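Local coordinates for protein glycosyltransferase (Streptomyces halstedii, PDB 3WAD) that is a GT-B-fold glycosyltransferase of the erythromycin CIII-like family, built from two Rossmann-like domains, each with a parallel beta-sheet, at residues B[146-159]-B[201-215]. Sequence-based numbering, arbitrary orientation.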
loop_
_atom_site.group_PDB
_atom_site.type_symbol
_atom_site.label_atom_id
_atom_site.label_comp_id
_atom_site.label_asym_id
_atom_site.label_seq_id
_atom_site.Cartn_x
_atom_site.Cartn_y
_atom_site.Cartn_z
ATOM N N PRO B 146 5.341 -19.884 13.771
ATOM C CA PRO B 146 3.969 -20.181 13.636
ATOM C C PRO B 146 3.566 -19.603 12.200
ATOM O O PRO B 146 4.170 -18.590 11.710
ATOM C CB PRO B 146 3.368 -19.334 14.712
ATOM C CG PRO B 146 4.400 -18.125 14.865
ATOM C CD PRO B 146 5.611 -18.754 14.703
ATOM N N HIS B 147 2.635 -20.265 11.499
ATOM C CA HIS B 147 2.246 -19.790 10.129
ATOM C C HIS B 147 0.733 -19.797 9.996
ATOM O O HIS B 147 0.042 -20.722 10.469
ATOM C CB HIS B 147 2.970 -20.577 9.047
ATOM C CG HIS B 147 2.940 -22.052 9.271
ATOM N ND1 HIS B 147 1.946 -22.856 8.750
ATOM C CD2 HIS B 147 3.729 -22.864 10.018
ATOM C CE1 HIS B 147 2.146 -24.102 9.142
ATOM N NE2 HIS B 147 3.243 -24.138 9.873
ATOM N N VAL B 148 0.218 -18.754 9.366
ATOM C CA VAL B 148 -1.204 -18.596 9.183
ATOM C C VAL B 148 -1.547 -18.860 7.704
ATOM O O VAL B 148 -0.970 -18.172 6.778
ATOM C CB VAL B 148 -1.605 -17.205 9.544
ATOM C CG1 VAL B 148 -3.114 -16.982 9.222
ATOM C CG2 VAL B 148 -1.332 -16.951 10.994
ATOM N N ARG B 149 -2.433 -19.846 7.472
ATOM C CA ARG B 149 -2.892 -20.159 6.123
ATOM C C ARG B 149 -3.998 -19.144 5.756
ATOM O O ARG B 149 -5.050 -19.101 6.405
ATOM C CB ARG B 149 -3.287 -21.653 5.994
ATOM C CG ARG B 149 -3.814 -22.062 4.572
ATOM C CD ARG B 149 -4.169 -23.522 4.529
ATOM N NE ARG B 149 -5.271 -23.755 5.455
ATOM C CZ ARG B 149 -6.504 -24.133 5.099
ATOM N NH1 ARG B 149 -6.807 -24.364 3.809
ATOM N NH2 ARG B 149 -7.432 -24.241 6.049
ATOM N N MET B 150 -3.745 -18.334 4.716
ATOM C CA MET B 150 -4.679 -17.312 4.347
ATOM C C MET B 150 -5.623 -17.756 3.201
ATOM O O MET B 150 -5.172 -18.026 2.084
ATOM C CB MET B 150 -4.013 -15.970 4.006
ATOM C CG MET B 150 -5.078 -14.918 3.632
ATOM S SD MET B 150 -4.292 -13.283 3.682
ATOM C CE MET B 150 -5.740 -12.301 3.674
ATOM N N LEU B 151 -6.933 -17.816 3.497
ATOM C CA LEU B 151 -7.909 -18.213 2.456
ATOM C C LEU B 151 -8.129 -17.082 1.491
ATOM O O LEU B 151 -7.841 -15.888 1.766
ATOM C CB LEU B 151 -9.246 -18.595 3.088
ATOM C CG LEU B 151 -9.179 -19.777 4.101
ATOM C CD1 LEU B 151 -10.542 -20.144 4.714
ATOM C CD2 LEU B 151 -8.600 -21.058 3.491
ATOM N N PHE B 152 -8.726 -17.429 0.366
ATOM C CA PHE B 152 -8.972 -16.447 -0.705
ATOM C C PHE B 152 -10.435 -16.648 -1.198
ATOM O O PHE B 152 -10.901 -16.006 -2.157
ATOM C CB PHE B 152 -7.893 -16.669 -1.823
ATOM C CG PHE B 152 -7.954 -18.037 -2.421
ATOM C CD1 PHE B 152 -8.941 -18.324 -3.400
ATOM C CD2 PHE B 152 -7.114 -19.038 -1.979
ATOM C CE1 PHE B 152 -9.046 -19.632 -3.900
ATOM C CE2 PHE B 152 -7.214 -20.273 -2.430
ATOM C CZ PHE B 152 -8.185 -20.596 -3.409
ATOM N N GLY B 153 -11.182 -17.513 -0.506
ATOM C CA GLY B 153 -12.651 -17.692 -0.720
ATOM C C GLY B 153 -13.005 -18.687 0.375
ATOM O O GLY B 153 -12.335 -18.744 1.415
ATOM N N LEU B 154 -13.995 -19.534 0.138
ATOM C CA LEU B 154 -14.231 -20.655 1.040
ATOM C C LEU B 154 -13.132 -21.717 1.119
ATOM O O LEU B 154 -12.303 -21.881 0.220
ATOM C CB LEU B 154 -15.583 -21.322 0.700
ATOM C CG LEU B 154 -16.858 -20.479 0.528
ATOM C CD1 LEU B 154 -18.091 -21.445 0.333
ATOM C CD2 LEU B 154 -17.163 -19.474 1.629
ATOM N N ASP B 155 -13.094 -22.426 2.234
ATOM C CA ASP B 155 -12.031 -23.383 2.481
ATOM C C ASP B 155 -12.380 -24.780 1.928
ATOM O O ASP B 155 -12.609 -25.710 2.703
ATOM C CB ASP B 155 -11.722 -23.433 3.980
ATOM C CG ASP B 155 -10.451 -24.182 4.286
ATOM O OD1 ASP B 155 -9.624 -24.562 3.380
ATOM O OD2 ASP B 155 -10.257 -24.377 5.495
ATOM N N GLN B 156 -12.429 -24.908 0.589
ATOM C CA GLN B 156 -12.715 -26.179 -0.051
ATOM C C GLN B 156 -11.734 -27.221 0.429
ATOM O O GLN B 156 -12.077 -28.398 0.632
ATOM C CB GLN B 156 -12.569 -26.049 -1.580
ATOM C CG GLN B 156 -13.567 -25.131 -2.259
ATOM C CD GLN B 156 -15.034 -25.600 -2.214
ATOM O OE1 GLN B 156 -15.404 -26.519 -1.471
ATOM N NE2 GLN B 156 -15.881 -24.961 -3.075
ATOM N N TRP B 157 -10.463 -26.815 0.562
ATOM C CA TRP B 157 -9.418 -27.787 0.835
ATOM C C TRP B 157 -9.588 -28.284 2.256
ATOM O O TRP B 157 -9.437 -29.483 2.493
ATOM C CB TRP B 157 -8.047 -27.100 0.698
ATOM C CG TRP B 157 -6.804 -27.977 0.706
ATOM C CD1 TRP B 157 -5.860 -28.063 1.709
ATOM C CD2 TRP B 157 -6.315 -28.803 -0.377
ATOM N NE1 TRP B 157 -4.835 -28.910 1.319
ATOM C CE2 TRP B 157 -5.091 -29.378 0.054
ATOM C CE3 TRP B 157 -6.845 -29.185 -1.615
ATOM C CZ2 TRP B 157 -4.329 -30.245 -0.758
ATOM C CZ3 TRP B 157 -6.085 -30.043 -2.454
ATOM C CH2 TRP B 157 -4.828 -30.569 -2.006
ATOM N N GLY B 158 -9.929 -27.363 3.187
ATOM C CA GLY B 158 -10.088 -27.788 4.605
ATOM C C GLY B 158 -11.335 -28.657 4.783
ATOM O O GLY B 158 -11.307 -29.702 5.482
ATOM N N ARG B 159 -12.422 -28.238 4.116
ATOM C CA ARG B 159 -13.649 -29.061 4.042
ATOM C C ARG B 159 -13.393 -30.513 3.535
ATOM O O ARG B 159 -13.800 -31.513 4.161
ATOM C CB ARG B 159 -14.681 -28.347 3.157
ATOM C CG ARG B 159 -16.008 -29.137 2.981
ATOM C CD ARG B 159 -16.937 -28.448 1.961
ATOM N NE ARG B 159 -16.367 -28.439 0.620
ATOM C CZ ARG B 159 -16.404 -29.455 -0.251
ATOM N NH1 ARG B 159 -17.008 -30.620 0.063
ATOM N NH2 ARG B 159 -15.848 -29.291 -1.465
ATOM N N THR B 201 -2.805 -27.349 6.905
ATOM C CA THR B 201 -3.762 -26.290 7.115
ATOM C C THR B 201 -3.333 -25.055 7.907
ATOM O O THR B 201 -4.161 -24.121 8.072
ATOM C CB THR B 201 -5.035 -26.864 7.701
ATOM O OG1 THR B 201 -4.677 -27.655 8.827
ATOM C CG2 THR B 201 -5.847 -27.755 6.584
ATOM N N GLY B 202 -2.060 -25.014 8.328
ATOM C CA GLY B 202 -1.511 -23.885 9.082
ATOM C C GLY B 202 -1.576 -24.088 10.613
ATOM O O GLY B 202 -2.410 -24.858 11.119
ATOM N N THR B 203 -0.720 -23.376 11.354
ATOM C CA THR B 203 -0.896 -23.246 12.821
ATOM C C THR B 203 -2.258 -22.796 12.963
ATOM O O THR B 203 -2.947 -23.223 13.866
ATOM C CB THR B 203 -0.072 -22.072 13.476
ATOM O OG1 THR B 203 1.251 -22.191 13.047
ATOM C CG2 THR B 203 -0.113 -22.131 15.043
ATOM N N THR B 204 -2.659 -21.828 12.134
ATOM C CA THR B 204 -4.085 -21.535 12.048
ATOM C C THR B 204 -4.458 -20.963 10.678
ATOM O O THR B 204 -3.616 -20.867 9.817
ATOM C CB THR B 204 -4.543 -20.619 13.163
ATOM O OG1 THR B 204 -5.964 -20.573 13.167
ATOM C CG2 THR B 204 -4.031 -19.177 13.037
ATOM N N THR B 205 -5.725 -20.610 10.493
ATOM C CA THR B 205 -6.270 -20.231 9.153
ATOM C C THR B 205 -6.919 -18.900 9.314
ATOM O O THR B 205 -7.574 -18.685 10.331
ATOM C CB THR B 205 -7.326 -21.211 8.759
ATOM O OG1 THR B 205 -6.646 -22.402 8.420
ATOM C CG2 THR B 205 -8.130 -20.696 7.513
ATOM N N LEU B 206 -6.718 -17.993 8.344
ATOM C CA LEU B 206 -7.395 -16.680 8.352
ATOM C C LEU B 206 -8.416 -16.747 7.224
ATOM O O LEU B 206 -8.044 -17.052 6.066
ATOM C CB LEU B 206 -6.394 -15.468 8.103
ATOM C CG LEU B 206 -6.976 -14.067 7.906
ATOM C CD1 LEU B 206 -7.894 -13.509 9.066
ATOM C CD2 LEU B 206 -5.917 -13.019 7.681
ATOM N N ALA B 207 -9.680 -16.458 7.535
ATOM C CA ALA B 207 -10.766 -16.478 6.534
ATOM C C ALA B 207 -11.017 -15.124 5.908
ATOM O O ALA B 207 -10.942 -14.091 6.626
ATOM C CB ALA B 207 -12.068 -17.009 7.225
ATOM N N VAL B 208 -11.371 -15.073 4.606
ATOM C CA VAL B 208 -11.740 -13.792 4.038
ATOM C C VAL B 208 -13.254 -13.687 3.783
ATOM O O VAL B 208 -13.771 -12.611 3.538
ATOM C CB VAL B 208 -10.988 -13.546 2.716
ATOM C CG1 VAL B 208 -9.477 -13.355 2.973
ATOM C CG2 VAL B 208 -11.265 -14.689 1.704
ATOM N N ALA B 209 -13.928 -14.815 3.747
ATOM C CA ALA B 209 -15.377 -14.875 3.546
ATOM C C ALA B 209 -16.037 -14.717 4.973
ATOM O O ALA B 209 -15.474 -15.212 5.974
ATOM C CB ALA B 209 -15.755 -16.242 2.926
ATOM N N PRO B 210 -17.185 -14.007 5.044
ATOM C CA PRO B 210 -17.995 -13.898 6.286
ATOM C C PRO B 210 -18.444 -15.233 6.835
ATOM O O PRO B 210 -18.718 -16.169 6.065
ATOM C CB PRO B 210 -19.190 -13.068 5.877
ATOM C CG PRO B 210 -18.802 -12.371 4.543
ATOM C CD PRO B 210 -17.785 -13.267 3.909
ATOM N N PRO B 211 -18.428 -15.359 8.195
ATOM C CA PRO B 211 -18.718 -16.624 8.870
ATOM C C PRO B 211 -20.051 -17.170 8.407
ATOM O O PRO B 211 -20.174 -18.351 8.219
ATOM C CB PRO B 211 -18.814 -16.217 10.363
ATOM C CG PRO B 211 -17.713 -15.149 10.508
ATOM C CD PRO B 211 -17.961 -14.332 9.147
ATOM N N TRP B 212 -21.017 -16.327 8.159
ATOM C CA TRP B 212 -22.390 -16.861 7.787
ATOM C C TRP B 212 -22.420 -17.661 6.480
ATOM O O TRP B 212 -23.345 -18.372 6.268
ATOM C CB TRP B 212 -23.449 -15.768 7.742
ATOM C CG TRP B 212 -23.266 -14.727 6.649
ATOM C CD1 TRP B 212 -22.658 -13.504 6.789
ATOM C CD2 TRP B 212 -23.746 -14.783 5.314
ATOM N NE1 TRP B 212 -22.707 -12.814 5.605
ATOM C CE2 TRP B 212 -23.358 -13.570 4.678
ATOM C CE3 TRP B 212 -24.444 -15.766 4.554
ATOM C CZ2 TRP B 212 -23.638 -13.295 3.312
ATOM C CZ3 TRP B 212 -24.720 -15.493 3.214
ATOM C CH2 TRP B 212 -24.341 -14.241 2.614
ATOM N N MET B 213 -21.427 -17.524 5.609
ATOM C CA MET B 213 -21.458 -18.262 4.361
ATOM C C MET B 213 -20.338 -19.292 4.314
ATOM O O MET B 213 -20.203 -19.992 3.324
ATOM C CB MET B 213 -21.394 -17.343 3.109
ATOM C CG MET B 213 -20.159 -16.427 3.092
ATOM S SD MET B 213 -19.783 -15.670 1.447
ATOM C CE MET B 213 -18.855 -16.981 0.817
ATOM N N SER B 214 -19.531 -19.397 5.372
ATOM C CA SER B 214 -18.406 -20.334 5.353
ATOM C C SER B 214 -18.824 -21.779 5.645
ATOM O O SER B 214 -19.885 -21.992 6.245
ATOM C CB SER B 214 -17.348 -19.921 6.334
ATOM O OG SER B 214 -16.825 -18.637 5.953
ATOM N N PHE B 215 -18.004 -22.752 5.217
ATOM C CA PHE B 215 -18.200 -24.145 5.640
ATOM C C PHE B 215 -17.943 -24.310 7.145
ATOM O O PHE B 215 -17.121 -23.575 7.682
ATOM C CB PHE B 215 -17.266 -25.088 4.892
ATOM C CG PHE B 215 -17.396 -25.005 3.421
ATOM C CD1 PHE B 215 -18.663 -24.991 2.824
ATOM C CD2 PHE B 215 -16.233 -24.955 2.612
ATOM C CE1 PHE B 215 -18.776 -24.922 1.422
ATOM C CE2 PHE B 215 -16.304 -24.897 1.210
ATOM C CZ PHE B 215 -17.584 -24.886 0.580
HETATM O O HOH W 1 -12.656 -17.515 3.762
HETATM O O HOH W 2 -14.940 -21.996 4.195
#
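Strands 147-150 and 204-206 are parallel neighbours whose axes diverge by 40°, Val148, Arg149 and Met150 pairing with Thr204, Thr205 and Leu206 in the seven-stranded Rossmann-like sheet in the N-terminal half of this GT-B fold. The connection between them is about half helix, the rest loop, with no strand, a beta-alpha-beta crossover. Arg149 N donates to Thr204 O, Leu206 N to Arg149 O, and Leu151 N to Leu206 O, the last nearly straight at 172°. At the start of the pairing, Thr203 OG1 accepts from His147 N at 2.8 Å; the His147 ring turns its nitrogens to Glu141 and Trp129.

Val148, Met150, Thr204 and Leu206 share one face of the sheet, where helix 402-415 covers Val148, Thr204 and Leu206. Val148 CG1 meets Leu206 CB at 3.8 Å, and Met150 CE touches both Leu206 CD2 and Val208 CG1.

On the other face Arg149 lies alongside Thr205. The Arg149 chain is extended as far as CD and then bends (chi3 64°), which brings NE to Thr201 O at 2.9 Å, from above the carbonyl plane, and NH2 to Thr205 OG1 at 3.1 Å. Thr201 CG2 and Leu151 CD2 lie over opposite faces of the guanidinium, each offset toward its rim, while NH1 and NH2 grip the Asp155 carboxylate end-on. Asp155 OD1 also N-caps helix 156-168 by accepting from Gly158 N, so one carboxylate ties the helix start to the sheet; Arg149 NH1 and Gly158 N reach OD1 from opposite faces of the carboxylate plane.

Farther along, water 1 bridges Gly153 O and Ala209 N. Phe215 is sandwiched: Leu154 CD1 packs over one face, 3.9 Å from the ring centroid, and Arg159 CD sits over the centre of the other at 3.5 Å, while Gln156 OE1 receives both NE and NH2 of Arg159.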